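Local coordinates for protein SOSEKI 4 (Arabidopsis thaliana, PDB 6RSN) that polymerises through its DIX-like domain to interpret polarity cues in plant cells, influencing cell division orientation and promoting auxin biosynthesis and signalling, at residues Gly33-Leu36 with Lys37-Ile40. The protein carries 1 engineered substitution. Residues are numbered along the deposited sequence; the frame is centred on the assembly and turned at random.
Sequences GLYL and KDVI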
loop_
_atom_site.group_PDB
_atom_site.type_symbol
_atom_site.label_atom_id
_atom_site.label_comp_id
_atom_site.label_asym_id
_atom_site.label_seq_id
_atom_site.Cartn_x
_atom_site.Cartn_y
_atom_site.Cartn_z
ATOM N N GLY A 33 5.558 -2.092 -13.354
ATOM C CA GLY A 33 5.275 -2.589 -12.022
ATOM C C GLY A 33 5.662 -1.652 -10.877
ATOM O O GLY A 33 6.746 -1.064 -10.781
ATOM N N LEU A 34 4.796 -1.710 -9.879
ATOM C CA LEU A 34 4.986 -0.987 -8.634
ATOM C C LEU A 34 5.530 -1.939 -7.572
ATOM O O LEU A 34 5.071 -3.088 -7.507
ATOM C CB LEU A 34 3.584 -0.553 -8.243
ATOM C CG LEU A 34 3.484 0.130 -6.869
ATOM C CD1 LEU A 34 4.154 1.484 -6.843
ATOM C CD2 LEU A 34 2.039 0.183 -6.469
ATOM N N TYR A 35 6.518 -1.472 -6.792
ATOM C CA TYR A 35 7.057 -2.241 -5.671
ATOM C C TYR A 35 6.703 -1.532 -4.368
ATOM O O TYR A 35 6.539 -0.302 -4.350
ATOM C CB TYR A 35 8.578 -2.368 -5.776
ATOM C CG TYR A 35 8.979 -3.228 -6.962
ATOM C CD1 TYR A 35 8.881 -2.761 -8.256
ATOM C CD2 TYR A 35 9.375 -4.538 -6.771
ATOM C CE1 TYR A 35 9.217 -3.559 -9.348
ATOM C CE2 TYR A 35 9.752 -5.334 -7.846
ATOM C CZ TYR A 35 9.655 -4.854 -9.129
ATOM O OH TYR A 35 10.040 -5.735 -10.111
ATOM N N LEU A 36 6.673 -2.329 -3.297
ATOM C CA LEU A 36 6.282 -1.692 -2.042
ATOM C C LEU A 36 7.242 -0.542 -1.705
ATOM O O LEU A 36 6.828 0.514 -1.201
ATOM C CB LEU A 36 6.158 -2.719 -0.895
ATOM C CG LEU A 36 5.902 -2.050 0.469
ATOM C CD1 LEU A 36 4.494 -1.393 0.531
ATOM C CD2 LEU A 36 5.919 -3.071 1.637
ATOM N N LYS A 37 8.532 -0.744 -2.022
ATOM C CA LYS A 37 9.514 0.286 -1.750
ATOM C C LYS A 37 9.140 1.594 -2.471
ATOM O O LYS A 37 9.428 2.651 -1.943
ATOM C CB LYS A 37 10.932 -0.179 -2.125
ATOM C CG LYS A 37 11.119 -0.478 -3.590
ATOM C CD LYS A 37 12.527 -0.987 -3.971
ATOM C CE LYS A 37 12.841 -0.623 -5.407
ATOM N NZ LYS A 37 12.320 -1.606 -6.396
ATOM N N ASP A 38 8.508 1.556 -3.662
ATOM C CA ASP A 38 8.112 2.784 -4.368
ATOM C C ASP A 38 7.072 3.572 -3.542
ATOM O O ASP A 38 7.163 4.809 -3.414
ATOM C CB ASP A 38 7.544 2.494 -5.749
ATOM C CG ASP A 38 8.567 1.814 -6.653
ATOM O OD1 ASP A 38 9.712 2.234 -6.615
ATOM O OD2 ASP A 38 8.210 0.873 -7.371
ATOM N N VAL A 39 6.068 2.842 -2.999
ATOM C CA VAL A 39 5.008 3.371 -2.135
ATOM C C VAL A 39 5.607 3.936 -0.860
ATOM O O VAL A 39 5.317 5.084 -0.481
ATOM C CB VAL A 39 3.956 2.312 -1.801
ATOM C CG1 VAL A 39 2.909 2.909 -0.826
ATOM C CG2 VAL A 39 3.348 1.746 -3.098
ATOM N N ILE A 40 6.523 3.179 -0.246
ATOM C CA ILE A 40 7.131 3.628 0.998
ATOM C C ILE A 40 7.987 4.882 0.760
ATOM O O ILE A 40 7.960 5.839 1.537
ATOM C CB ILE A 40 7.961 2.498 1.633
ATOM C CG1 ILE A 40 7.110 1.261 1.956
ATOM C CG2 ILE A 40 8.698 3.022 2.852
ATOM C CD1 ILE A 40 5.961 1.497 2.831
#
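Y35 sits at the N-cap of helix 36-47 and meets D38 through a reciprocal pair of hydrogen bonds. From the base of D38 outward, CB packs against L34, with CD1 of L34 3.7 Å from CB of D38. CG lies beside the backbone N of D38 (chi1 -62°), which directs the carboxylate back to the residue before the helix. OD2 then accepts the backbone N-H of Y35 at 2.9 Å from N to OD2; the N-H...O angle of 161° shows a fairly straight bond, received on the anti side of the carboxylate and well out of its plane. The other oxygen, OD1, is hydrogen-bonded to OG of S29, so both ends of the carboxylate are held. In return, N of D38 donates to O of Y35 (2.8 Å), approaching from above the carbonyl plane, and V39 N adds a weak bond to the same oxygen.

The Y35 ring stands almost perpendicular to this carboxylate, with OD2 near its edge. Over one face lies K37, whose chain bends at its last torsion and brings NZ 4.2 Å from the ring centroid, 28° off the normal: a cation-pi contact. Facing the main sheet, CD1 of L34 meets CG2 of V39 at 3.8 Å; L34 also touches Y86, and V39 L88, both of strand 86-92. CG of L36 rests 3.8 Å from CG1 of I40, and W57 of strand 55-63 touches both residues. I40 N bonds to L36 O, continuing the i to i+4 pattern more strongly. D38 thus supplies the carboxylate half of a capping box where strand 34-35 enters helix 36-47 of the ubiquitin-like fold.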